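Side-chain contacts in nitrate regulatory protein (Klebsiella oxytoca, PDB 4AKK), which binds the leader RNA of the nasF operon in response to nitrate or nitrite and so prevents transcription termination there: residues H165-V170 with S191-K196; D175-P180 with G184-L189; G355-L360 with N400-E405; K374-T379 with R408-V413. All blocks are in the same frame, centred on the assembly; numbering follows the deposited sequence.

Contact 1: H165-V170 with S191-K196; sequences HLLNIV and SFMQGK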
loop_
_atom_site.group_PDB
_atom_site.type_symbol
_atom_site.label_atom_id
_atom_site.label_comp_id
_atom_site.label_asym_id
_atom_site.label_seq_id
_atom_site.Cartn_x
_atom_site.Cartn_y
_atom_site.Cartn_z
ATOM N N HIS A 165 10.590 -6.248 -15.231
ATOM C CA HIS A 165 10.559 -7.548 -14.567
ATOM C C HIS A 165 11.816 -7.819 -13.746
ATOM O O HIS A 165 11.761 -8.513 -12.739
ATOM C CB HIS A 165 10.320 -8.665 -15.572
ATOM C CG HIS A 165 8.968 -8.603 -16.201
ATOM N ND1 HIS A 165 7.735 -8.540 -15.648
ATOM C CD2 HIS A 165 8.779 -8.547 -17.566
ATOM C CE1 HIS A 165 6.833 -8.466 -16.679
ATOM N NE2 HIS A 165 7.487 -8.475 -17.825
ATOM N N LEU A 166 12.939 -7.254 -14.168
ATOM C CA LEU A 166 14.178 -7.396 -13.413
ATOM C C LEU A 166 14.045 -6.617 -12.123
ATOM O O LEU A 166 14.358 -7.125 -11.055
ATOM C CB LEU A 166 15.375 -6.891 -14.221
ATOM C CG LEU A 166 15.843 -7.855 -15.306
ATOM C CD1 LEU A 166 16.838 -7.174 -16.231
ATOM C CD2 LEU A 166 16.443 -9.113 -14.666
ATOM N N LEU A 167 13.560 -5.385 -12.239
ATOM C CA LEU A 167 13.335 -4.513 -11.094
ATOM C C LEU A 167 12.325 -5.072 -10.097
ATOM O O LEU A 167 12.484 -4.883 -8.895
ATOM C CB LEU A 167 12.871 -3.127 -11.560
ATOM C CG LEU A 167 13.926 -2.251 -12.231
ATOM C CD1 LEU A 167 13.347 -0.883 -12.568
ATOM C CD2 LEU A 167 15.151 -2.107 -11.346
ATOM N N ASN A 168 11.296 -5.754 -10.598
ATOM C CA ASN A 168 10.270 -6.349 -9.747
ATOM C C ASN A 168 10.823 -7.462 -8.867
ATOM O O ASN A 168 10.175 -7.882 -7.913
ATOM C CB ASN A 168 9.083 -6.897 -10.571
ATOM C CG ASN A 168 8.252 -5.801 -11.229
ATOM O OD1 ASN A 168 8.355 -4.630 -10.877
ATOM N ND2 ASN A 168 7.422 -6.189 -12.199
ATOM N N ILE A 169 12.013 -7.957 -9.179
ATOM C CA ILE A 169 12.609 -8.947 -8.294
ATOM C C ILE A 169 12.981 -8.308 -6.953
ATOM O O ILE A 169 12.851 -8.932 -5.911
ATOM C CB ILE A 169 13.860 -9.595 -8.893
ATOM C CG1 ILE A 169 13.511 -10.392 -10.157
ATOM C CG2 ILE A 169 14.544 -10.472 -7.837
ATOM C CD1 ILE A 169 14.727 -10.881 -10.926
ATOM N N VAL A 170 13.425 -7.057 -6.993
ATOM C CA VAL A 170 14.030 -6.410 -5.822
ATOM C C VAL A 170 13.143 -6.299 -4.575
ATOM O O VAL A 170 13.555 -6.720 -3.495
ATOM C CB VAL A 170 14.615 -5.027 -6.171
ATOM C CG1 VAL A 170 15.194 -4.368 -4.927
ATOM C CG2 VAL A 170 15.686 -5.164 -7.241
ATOM N N SER A 191 13.594 2.183 -4.624
ATOM C CA SER A 191 12.974 3.466 -4.930
ATOM C C SER A 191 13.860 4.230 -5.893
ATOM O O SER A 191 13.387 4.782 -6.877
ATOM C CB SER A 191 12.766 4.303 -3.673
ATOM O OG SER A 191 11.962 3.619 -2.733
ATOM N N PHE A 192 15.153 4.273 -5.591
ATOM C CA PHE A 192 16.094 5.008 -6.411
ATOM C C PHE A 192 16.197 4.385 -7.808
ATOM O O PHE A 192 16.182 5.093 -8.812
ATOM C CB PHE A 192 17.469 5.043 -5.731
ATOM C CG PHE A 192 18.455 5.941 -6.407
ATOM C CD1 PHE A 192 19.186 5.493 -7.496
ATOM C CD2 PHE A 192 18.647 7.242 -5.959
ATOM C CE1 PHE A 192 20.097 6.322 -8.124
ATOM C CE2 PHE A 192 19.556 8.074 -6.585
ATOM C CZ PHE A 192 20.278 7.615 -7.667
ATOM N N MET A 193 16.318 3.060 -7.860
ATOM C CA MET A 193 16.454 2.352 -9.125
ATOM C C MET A 193 15.238 2.645 -10.001
ATOM O O MET A 193 15.347 2.819 -11.219
ATOM C CB MET A 193 16.574 0.831 -8.895
ATOM C CG MET A 193 17.966 0.331 -8.464
ATOM S SD MET A 193 18.011 -1.426 -7.976
ATOM C CE MET A 193 17.914 -2.206 -9.569
ATOM N N GLN A 194 14.075 2.695 -9.364
ATOM C CA GLN A 194 12.821 2.904 -10.070
ATOM C C GLN A 194 12.699 4.342 -10.592
ATOM O O GLN A 194 12.254 4.560 -11.714
ATOM C CB GLN A 194 11.636 2.547 -9.162
ATOM C CG GLN A 194 10.312 2.461 -9.895
ATOM C CD GLN A 194 10.320 1.425 -11.005
ATOM O OE1 GLN A 194 10.304 1.768 -12.192
ATOM N NE2 GLN A 194 10.355 0.152 -10.628
ATOM N N GLY A 195 13.106 5.317 -9.789
ATOM C CA GLY A 195 13.118 6.690 -10.256
ATOM C C GLY A 195 14.035 6.853 -11.466
ATOM O O GLY A 195 13.728 7.592 -12.408
ATOM N N LYS A 196 15.166 6.155 -11.422
ATOM C CA LYS A 196 16.197 6.227 -12.456
ATOM C C LYS A 196 15.691 5.561 -13.721
ATOM O O LYS A 196 15.971 6.021 -14.825
ATOM C CB LYS A 196 17.464 5.525 -11.954
ATOM C CG LYS A 196 18.601 5.426 -12.936
ATOM C CD LYS A 196 19.870 4.944 -12.214
ATOM C CE LYS A 196 20.997 4.615 -13.184
ATOM N NZ LYS A 196 20.846 3.262 -13.785
#

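Contact 2: D175-P180 with G184-L189; sequences DSIDDP and GRMVAL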
loop_
_atom_site.group_PDB
_atom_site.type_symbol
_atom_site.label_atom_id
_atom_site.label_comp_id
_atom_site.label_asym_id
_atom_site.label_seq_id
_atom_site.Cartn_x
_atom_site.Cartn_y
_atom_site.Cartn_z
ATOM N N ASP A 175 10.823 -10.053 1.145
ATOM C CA ASP A 175 9.940 -11.039 1.773
ATOM C C ASP A 175 10.728 -12.123 2.518
ATOM O O ASP A 175 10.151 -12.991 3.180
ATOM C CB ASP A 175 8.951 -11.656 0.756
ATOM C CG ASP A 175 9.588 -12.736 -0.135
ATOM O OD1 ASP A 175 10.690 -13.226 0.193
ATOM O OD2 ASP A 175 8.975 -13.105 -1.168
ATOM N N SER A 176 12.048 -12.075 2.398
ATOM C CA SER A 176 12.899 -13.024 3.098
ATOM C C SER A 176 14.029 -12.309 3.816
ATOM O O SER A 176 15.057 -12.911 4.140
ATOM C CB SER A 176 13.450 -14.074 2.137
ATOM O OG SER A 176 12.483 -15.086 1.899
ATOM N N ILE A 177 13.828 -11.018 4.054
ATOM C CA ILE A 177 14.784 -10.216 4.804
ATOM C C ILE A 177 14.155 -9.737 6.110
ATOM O O ILE A 177 13.268 -8.881 6.108
ATOM C CB ILE A 177 15.276 -9.012 3.991
ATOM C CG1 ILE A 177 15.992 -9.495 2.728
ATOM C CG2 ILE A 177 16.189 -8.137 4.840
ATOM C CD1 ILE A 177 16.713 -8.406 1.971
ATOM N N ASP A 178 14.618 -10.301 7.222
ATOM C CA ASP A 178 14.083 -9.958 8.540
ATOM C C ASP A 178 14.724 -8.692 9.130
ATOM O O ASP A 178 14.063 -7.926 9.830
ATOM C CB ASP A 178 14.219 -11.144 9.502
ATOM C CG ASP A 178 13.333 -12.327 9.110
ATOM O OD1 ASP A 178 12.270 -12.099 8.489
ATOM O OD2 ASP A 178 13.695 -13.484 9.425
ATOM N N ASP A 179 15.995 -8.453 8.827
ATOM C CA ASP A 179 16.666 -7.271 9.360
ATOM C C ASP A 179 16.053 -5.945 8.916
ATOM O O ASP A 179 15.991 -5.658 7.727
ATOM C CB ASP A 179 18.143 -7.246 8.994
ATOM C CG ASP A 179 18.892 -6.170 9.762
ATOM O OD1 ASP A 179 19.345 -6.471 10.881
ATOM O OD2 ASP A 179 18.972 -5.018 9.276
ATOM N N PRO A 180 15.654 -5.110 9.884
ATOM C CA PRO A 180 15.017 -3.813 9.620
ATOM C C PRO A 180 15.912 -2.843 8.840
ATOM O O PRO A 180 15.424 -2.174 7.927
ATOM C CB PRO A 180 14.761 -3.244 11.022
ATOM C CG PRO A 180 14.923 -4.378 11.962
ATOM C CD PRO A 180 15.871 -5.342 11.320
ATOM N N GLY A 184 15.106 -1.739 5.022
ATOM C CA GLY A 184 15.016 -0.308 4.768
ATOM C C GLY A 184 15.942 0.153 3.646
ATOM O O GLY A 184 15.572 1.011 2.833
ATOM N N ARG A 185 17.151 -0.407 3.604
ATOM C CA ARG A 185 18.125 -0.079 2.557
ATOM C C ARG A 185 17.700 -0.615 1.201
ATOM O O ARG A 185 17.926 0.029 0.182
ATOM C CB ARG A 185 19.515 -0.630 2.887
ATOM C CG ARG A 185 20.301 0.198 3.880
ATOM C CD ARG A 185 21.655 -0.440 4.171
ATOM N NE ARG A 185 22.299 0.233 5.289
ATOM C CZ ARG A 185 23.087 1.294 5.165
ATOM N NH1 ARG A 185 23.341 1.798 3.966
ATOM N NH2 ARG A 185 23.618 1.853 6.242
ATOM N N MET A 186 17.094 -1.800 1.191
ATOM C CA MET A 186 16.632 -2.395 -0.052
ATOM C C MET A 186 15.524 -1.561 -0.669
ATOM O O MET A 186 15.513 -1.337 -1.874
ATOM C CB MET A 186 16.174 -3.847 0.142
ATOM C CG MET A 186 17.322 -4.846 0.136
ATOM S SD MET A 186 17.939 -5.326 -1.503
ATOM C CE MET A 186 17.580 -3.905 -2.497
ATOM N N VAL A 187 14.601 -1.085 0.155
ATOM C CA VAL A 187 13.511 -0.268 -0.362
ATOM C C VAL A 187 14.006 1.093 -0.869
ATOM O O VAL A 187 13.569 1.567 -1.919
ATOM C CB VAL A 187 12.386 -0.098 0.678
ATOM C CG1 VAL A 187 11.418 1.010 0.255
ATOM C CG2 VAL A 187 11.645 -1.410 0.845
ATOM N N ALA A 188 14.920 1.710 -0.129
ATOM C CA ALA A 188 15.541 2.963 -0.560
ATOM C C ALA A 188 16.235 2.796 -1.914
ATOM O O ALA A 188 16.110 3.647 -2.795
ATOM C CB ALA A 188 16.545 3.457 0.497
ATOM N N LEU A 189 16.978 1.701 -2.068
ATOM C CA LEU A 189 17.636 1.380 -3.327
ATOM C C LEU A 189 16.632 1.153 -4.462
ATOM O O LEU A 189 16.763 1.728 -5.550
ATOM C CB LEU A 189 18.522 0.138 -3.165
ATOM C CG LEU A 189 19.101 -0.438 -4.459
ATOM C CD1 LEU A 189 20.058 0.559 -5.092
ATOM C CD2 LEU A 189 19.802 -1.777 -4.210
#

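Contact 3: G355-L360 with N400-E405; sequences GQLASL and NQRMVE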
loop_
_atom_site.group_PDB
_atom_site.type_symbol
_atom_site.label_atom_id
_atom_site.label_comp_id
_atom_site.label_asym_id
_atom_site.label_seq_id
_atom_site.Cartn_x
_atom_site.Cartn_y
_atom_site.Cartn_z
ATOM N N GLY A 355 3.400 -0.784 -12.427
ATOM C CA GLY A 355 2.420 -1.538 -13.188
ATOM C C GLY A 355 1.458 -0.641 -13.947
ATOM O O GLY A 355 1.196 -0.867 -15.119
ATOM N N GLN A 356 0.929 0.379 -13.275
ATOM C CA GLN A 356 -0.019 1.297 -13.901
ATOM C C GLN A 356 0.557 1.958 -15.150
ATOM O O GLN A 356 -0.148 2.093 -16.147
ATOM C CB GLN A 356 -0.462 2.376 -12.910
ATOM C CG GLN A 356 -1.281 1.844 -11.747
ATOM C CD GLN A 356 -1.494 2.884 -10.666
ATOM O OE1 GLN A 356 -0.702 3.818 -10.519
ATOM N NE2 GLN A 356 -2.568 2.728 -9.901
ATOM N N LEU A 357 1.826 2.381 -15.092
ATOM C CA LEU A 357 2.456 3.064 -16.228
ATOM C C LEU A 357 2.691 2.100 -17.382
ATOM O O LEU A 357 2.893 2.513 -18.520
ATOM C CB LEU A 357 3.786 3.725 -15.830
ATOM C CG LEU A 357 3.698 4.894 -14.846
ATOM C CD1 LEU A 357 5.060 5.200 -14.217
ATOM C CD2 LEU A 357 3.112 6.130 -15.517
ATOM N N ALA A 358 2.669 0.811 -17.069
ATOM C CA ALA A 358 2.931 -0.221 -18.052
ATOM C C ALA A 358 1.639 -0.747 -18.680
ATOM O O ALA A 358 1.681 -1.491 -19.658
ATOM C CB ALA A 358 3.698 -1.360 -17.407
ATOM N N SER A 359 0.502 -0.363 -18.106
ATOM C CA SER A 359 -0.796 -0.902 -18.504
ATOM C C SER A 359 -1.635 0.140 -19.233
ATOM O O SER A 359 -1.843 1.246 -18.730
ATOM C CB SER A 359 -1.557 -1.401 -17.272
ATOM O OG SER A 359 -2.963 -1.415 -17.497
ATOM N N LEU A 360 -2.119 -0.221 -20.420
ATOM C CA LEU A 360 -3.021 0.636 -21.188
ATOM C C LEU A 360 -4.396 0.769 -20.539
ATOM O O LEU A 360 -5.012 1.837 -20.569
ATOM C CB LEU A 360 -3.174 0.106 -22.617
ATOM C CG LEU A 360 -2.101 0.526 -23.608
ATOM C CD1 LEU A 360 -2.399 -0.053 -24.993
ATOM C CD2 LEU A 360 -2.013 2.045 -23.655
ATOM N N ASN A 400 3.678 18.505 -6.393
ATOM C CA ASN A 400 4.443 17.258 -6.443
ATOM C C ASN A 400 3.527 16.032 -6.449
ATOM O O ASN A 400 3.763 15.056 -5.737
ATOM C CB ASN A 400 5.401 17.169 -5.257
ATOM C CG ASN A 400 6.344 18.365 -5.171
ATOM O OD1 ASN A 400 6.913 18.807 -6.172
ATOM N ND2 ASN A 400 6.514 18.890 -3.968
ATOM N N GLN A 401 2.470 16.093 -7.249
ATOM C CA GLN A 401 1.576 14.953 -7.416
ATOM C C GLN A 401 1.420 14.651 -8.907
ATOM O O GLN A 401 1.748 15.485 -9.753
ATOM C CB GLN A 401 0.213 15.248 -6.789
ATOM C CG GLN A 401 0.275 15.574 -5.297
ATOM C CD GLN A 401 -1.098 15.757 -4.676
ATOM O OE1 GLN A 401 -2.088 15.186 -5.147
ATOM N NE2 GLN A 401 -1.167 16.544 -3.605
ATOM N N ARG A 402 0.933 13.456 -9.227
ATOM C CA ARG A 402 0.681 13.096 -10.614
ATOM C C ARG A 402 -0.557 13.855 -11.071
ATOM O O ARG A 402 -1.366 14.261 -10.246
ATOM C CB ARG A 402 0.474 11.593 -10.756
ATOM C CG ARG A 402 1.569 10.716 -10.137
ATOM C CD ARG A 402 1.160 9.241 -10.248
ATOM N NE ARG A 402 1.031 8.839 -11.646
ATOM C CZ ARG A 402 0.221 7.883 -12.095
ATOM N NH1 ARG A 402 -0.558 7.204 -11.256
ATOM N NH2 ARG A 402 0.189 7.612 -13.395
ATOM N N MET A 403 -0.683 14.078 -12.375
ATOM C CA MET A 403 -1.863 14.738 -12.939
ATOM C C MET A 403 -3.160 14.004 -12.565
ATOM O O MET A 403 -4.175 14.634 -12.304
ATOM C CB MET A 403 -1.749 14.872 -14.475
ATOM C CG MET A 403 -0.801 15.998 -15.002
ATOM S SD MET A 403 -0.856 16.251 -16.817
ATOM C CE MET A 403 -2.504 16.912 -17.023
ATOM N N VAL A 404 -3.135 12.674 -12.539
ATOM C CA VAL A 404 -4.353 11.940 -12.216
ATOM C C VAL A 404 -4.766 12.155 -10.762
ATOM O O VAL A 404 -5.959 12.171 -10.450
ATOM C CB VAL A 404 -4.270 10.432 -12.555
ATOM C CG1 VAL A 404 -3.177 9.739 -11.749
ATOM C CG2 VAL A 404 -5.639 9.769 -12.344
ATOM N N GLU A 405 -3.780 12.357 -9.887
ATOM C CA GLU A 405 -4.043 12.676 -8.477
ATOM C C GLU A 405 -4.653 14.064 -8.331
ATOM O O GLU A 405 -5.573 14.259 -7.559
ATOM C CB GLU A 405 -2.767 12.565 -7.638
ATOM C CG GLU A 405 -2.238 11.148 -7.506
ATOM C CD GLU A 405 -0.822 11.099 -6.940
ATOM O OE1 GLU A 405 -0.081 12.093 -7.104
ATOM O OE2 GLU A 405 -0.447 10.066 -6.338
#

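Contact 4: K374-T379 with R408-V413; sequences KSVLMT and RALLTV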
loop_
_atom_site.group_PDB
_atom_site.type_symbol
_atom_site.label_atom_id
_atom_site.label_comp_id
_atom_site.label_asym_id
_atom_site.label_seq_id
_atom_site.Cartn_x
_atom_site.Cartn_y
_atom_site.Cartn_z
ATOM N N LYS A 374 -10.696 18.143 -16.665
ATOM C CA LYS A 374 -10.601 19.188 -17.681
ATOM C C LYS A 374 -11.966 19.824 -17.947
ATOM O O LYS A 374 -12.097 21.048 -17.976
ATOM C CB LYS A 374 -10.010 18.643 -18.978
ATOM C CG LYS A 374 -8.489 18.597 -18.994
ATOM C CD LYS A 374 -7.970 17.701 -20.123
ATOM C CE LYS A 374 -8.645 18.018 -21.455
ATOM N NZ LYS A 374 -8.210 17.089 -22.547
ATOM N N SER A 375 -12.979 18.986 -18.136
ATOM C CA SER A 375 -14.340 19.474 -18.349
ATOM C C SER A 375 -14.803 20.368 -17.205
ATOM O O SER A 375 -15.459 21.381 -17.435
ATOM C CB SER A 375 -15.309 18.310 -18.526
ATOM O OG SER A 375 -14.808 17.411 -19.499
ATOM N N VAL A 376 -14.459 19.995 -15.975
ATOM C CA VAL A 376 -14.837 20.800 -14.819
ATOM C C VAL A 376 -14.270 22.206 -14.934
ATOM O O VAL A 376 -14.969 23.185 -14.680
ATOM C CB VAL A 376 -14.381 20.165 -13.487
ATOM C CG1 VAL A 376 -14.452 21.193 -12.355
ATOM C CG2 VAL A 376 -15.233 18.934 -13.165
ATOM N N LEU A 377 -12.998 22.301 -15.309
ATOM C CA LEU A 377 -12.355 23.594 -15.505
ATOM C C LEU A 377 -12.940 24.332 -16.711
ATOM O O LEU A 377 -13.066 25.554 -16.703
ATOM C CB LEU A 377 -10.842 23.422 -15.667
ATOM C CG LEU A 377 -10.106 22.804 -14.471
ATOM C CD1 LEU A 377 -8.652 22.535 -14.781
ATOM C CD2 LEU A 377 -10.238 23.698 -13.254
ATOM N N MET A 378 -13.302 23.586 -17.745
ATOM C CA MET A 378 -13.837 24.195 -18.955
ATOM C C MET A 378 -15.214 24.813 -18.704
ATOM O O MET A 378 -15.577 25.814 -19.325
ATOM C CB MET A 378 -13.886 23.178 -20.097
ATOM C CG MET A 378 -12.522 22.897 -20.732
ATOM S SD MET A 378 -12.477 21.368 -21.691
ATOM C CE MET A 378 -13.555 21.758 -23.067
ATOM N N THR A 379 -15.961 24.228 -17.772
ATOM C CA THR A 379 -17.336 24.638 -17.507
ATOM C C THR A 379 -17.463 25.690 -16.407
ATOM O O THR A 379 -18.080 26.737 -16.600
ATOM C CB THR A 379 -18.193 23.434 -17.108
ATOM O OG1 THR A 379 -18.213 22.489 -18.182
ATOM C CG2 THR A 379 -19.606 23.877 -16.787
ATOM N N ARG A 408 -8.231 13.641 -9.564
ATOM C CA ARG A 408 -9.025 12.994 -8.542
ATOM C C ARG A 408 -9.346 13.985 -7.444
ATOM O O ARG A 408 -10.478 14.042 -6.985
ATOM C CB ARG A 408 -8.295 11.790 -7.957
ATOM C CG ARG A 408 -8.353 10.556 -8.829
ATOM C CD ARG A 408 -7.906 9.309 -8.071
ATOM N NE ARG A 408 -7.883 8.141 -8.943
ATOM C CZ ARG A 408 -6.777 7.523 -9.345
ATOM N NH1 ARG A 408 -5.590 7.941 -8.935
ATOM N NH2 ARG A 408 -6.863 6.473 -10.151
ATOM N N ALA A 409 -8.360 14.773 -7.024
ATOM C CA ALA A 409 -8.620 15.764 -5.983
ATOM C C ALA A 409 -9.752 16.709 -6.386
ATOM O O ALA A 409 -10.627 17.002 -5.584
ATOM C CB ALA A 409 -7.355 16.555 -5.632
ATOM N N LEU A 410 -9.740 17.180 -7.629
ATOM C CA LEU A 410 -10.744 18.151 -8.074
ATOM C C LEU A 410 -12.154 17.558 -8.186
ATOM O O LEU A 410 -13.137 18.226 -7.872
ATOM C CB LEU A 410 -10.332 18.808 -9.396
ATOM C CG LEU A 410 -11.346 19.714 -10.109
ATOM C CD1 LEU A 410 -11.793 20.858 -9.211
ATOM C CD2 LEU A 410 -10.773 20.256 -11.421
ATOM N N LEU A 411 -12.247 16.309 -8.637
ATOM C CA LEU A 411 -13.538 15.632 -8.743
ATOM C C LEU A 411 -14.101 15.332 -7.352
ATOM O O LEU A 411 -15.314 15.314 -7.143
ATOM C CB LEU A 411 -13.409 14.340 -9.558
ATOM C CG LEU A 411 -12.931 14.476 -11.006
ATOM C CD1 LEU A 411 -12.579 13.113 -11.583
ATOM C CD2 LEU A 411 -13.978 15.166 -11.857
ATOM N N THR A 412 -13.209 15.103 -6.399
ATOM C CA THR A 412 -13.616 14.848 -5.028
ATOM C C THR A 412 -14.335 16.040 -4.397
ATOM O O THR A 412 -15.236 15.866 -3.583
ATOM C CB THR A 412 -12.421 14.451 -4.151
ATOM O OG1 THR A 412 -11.839 13.246 -4.667
ATOM C CG2 THR A 412 -12.872 14.216 -2.707
ATOM N N VAL A 413 -13.942 17.250 -4.768
ATOM C CA VAL A 413 -14.524 18.434 -4.148
ATOM C C VAL A 413 -15.364 19.295 -5.099
ATOM O O VAL A 413 -15.700 20.436 -4.777
ATOM C CB VAL A 413 -13.429 19.341 -3.547
ATOM C CG1 VAL A 413 -12.587 18.583 -2.534
ATOM C CG2 VAL A 413 -12.567 19.916 -4.647
#

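Contact 1: H165-V170 with S191-K196
Gln194 NE2 makes a weak hydrogen bond to Tyr190 OH within its own helix and lies 3.7 Å from Leu167 CD1, so the same amide nitrogen meets an oxygen behind it in the chain and a methyl group across the contact. Gln194 has CG anti to its backbone N and then bends at chi2 (59°), which carries the amide over to the leucine. Leu167 works with both of its branches. CD2 sits 3.3 Å from Met193 CE, closer than two carbons usually come, so the exact placing of that methyl should be read with caution. Met193 gets there by a bend about its CG-SD bond (chi3 75°), which swings CE across toward the leucine instead of letting the chain run straight on. Val170 CG2, one turn further on, touches the same methionine methyl loosely, at 4.4 Å from Met193 CE.

This is the inside of the helical NIT nitrate-sensor domain, where the end of helix 152-167 and the short helix 169-173 lean on the long helix 180-212. Asn168 OD1 bonds Gln351 NE2, tying the junction between the two helices to helix 341-358. On the other segment, Lys196 NZ is hydrogen-bonded to Gln74 OE1 and His71 ND1 of helix 56-85. No hydrogen bond spans the two segments: the direct contact between them rests on van der Waals packing, including an amide against a methyl, without directional bonds.

Contact 2: D175-P180 with G184-L189
Ile177 and Met186 supply the apolar part. Their side chains cross at about a right angle, with Ile177 CD1 4.1 Å from Met186 CG. The isoleucine is extended beyond CG1 (chi2 -170°), which pushes CD1 out as the touching atom. Met186 offers only the start of its side chain: the chain turns about CB-CG (chi2 -80°), and the sulfur end leads away from 175-180. Ala63 of helix 56-85 and Leu304 of helix 277-312 also pack on this methionine, while Gln59 lies against Ile177.

The backbone bond is the other link. Gly184 N donates to Pro180 O over 3.0 Å with an N-H...O angle of 160°, the i to i+4 bond of a first helical turn. Here the loop after helix 169-173 gives way to helix 180-212 of the NIT domain, and the start is a standard one: Asp179 is the N-cap, its OD2 accepting from Ile182 N, and Pro180 follows in the first turn, where a proline costs the helix no backbone bond.

Among the polar bonds to the surroundings, Ser176 O accepts from the side-chain amides of Gln52 and Gln59, fastening the loop to helices 37-52 and 56-85.

Contact 3: G355-L360 with N400-E405
Arg402 reaches across to Gln356 and Leu357, and everything that touches between the two segments touches its guanidinium group. The tight part is on the arginine's own side. Val404 CG1 lies 3.7 Å above one face of the guanidinium, toward the rim, and NH2 forms a salt bridge with Glu366 OE1 on helix 360-380. The chain bends about CG-CD (chi3 62°), consistent with its head lying by Val404 and Glu366. The backbone beneath it is fixed too. Arg402 is the N-cap of helix 403-412, and its N donates to Glu405 OE1 over 2.7 Å, arriving from above the carboxylate plane; this is the half of a capping box in which the side chain in the first turn reaches back to the N-cap amide.

The side toward 355-360 is looser. Gln356 OE1 stands 3.5 Å from Arg402 NH1, with the amide and guanidinium planes 33° apart. Leu357 CD2 comes to 3.9 Å from Arg402 NH2 as the two chains slide past each other in opposite directions. Both residues are partly exposed.

The contact lies within the ANTAR range and joins the end of helix 341-358 to the turn between helices 385-399 and 403-412, a turn that opens with a Schellman motif at Asn400. Helix 360-380, begun by the Ser359 N-cap, brings Glu366 to the arginine and Leu369 to Val404. Helix 217-240 of the NIT domain runs alongside, with Asp225 against Leu357 and Val224 against Met403.

Contact 4: K374-T379 with R408-V413
Leu410 packs between Val376 and Leu377, and its side chain can be followed outward. CB points at helix 374-379 and serves as the stem. With CG anti to the backbone N (chi1 172°), the chain leaves the helix toward Val376, and CG already lies 4.1 Å from Val376 CG1. The fork then divides. CD1 stays with the valine, 4.1 Å from Val376 CG1, whereas CD2 fits between two residues: 3.9 Å to Val376 CG1 and 3.9 Å to Leu377 CD2. Leucine and valine slide past each other in opposite directions, and Leu377 crosses Leu410 at a slant. The second branch of the valine, CG2, meets the next residue of the opposing helix, 4.2 Å from Leu411 CD2. Val376 thus touches two successive leucines, and nothing polar passes between the segments.

On the far side of helix 403-412, Thr412 OG1 donates to Arg408 O over 2.8 Å, from above the carbonyl plane, and Thr412 N uses the same oxygen. That hydroxyl is also hydrogen-bonded to Gln401 NE2 of the second subunit.

The axes of 374-379 and 408-412 pass 10.5 Å apart at 57°, a wide crossing filled by these branched side chains in the helical ANTAR effector domain. Leu410 also packs on Ala373 of helix 360-380, and Leu392 of helix 385-399 lies against Leu377. The second subunit adds Leu416 on Leu377 and Ile406 on Thr412, so these helices take part in the interface with the second subunit.

Overall arrangement
Contacts 1 and 2 belong to the NIT sensor and share helix 180-212; contact 2 is nested within the loop that contact 1 closes, and the two meet where Val170 CG1 lies 3.4 Å from Met186 CE. Contact 1 is buried near the chain's centre, whereas contact 2 is partly buried and combines packing with a helix start. Contacts 3 and 4 lie in the ANTAR range, share helix 403-412 and interleave along the sequence. Contact 4 is wholly apolar and buried; contact 1, about 33 Å away between centres, is also buried but includes an amide. Contact 3, partly exposed, is built round a charged side chain; its nearest atoms are about 6 Å from those of contact 1.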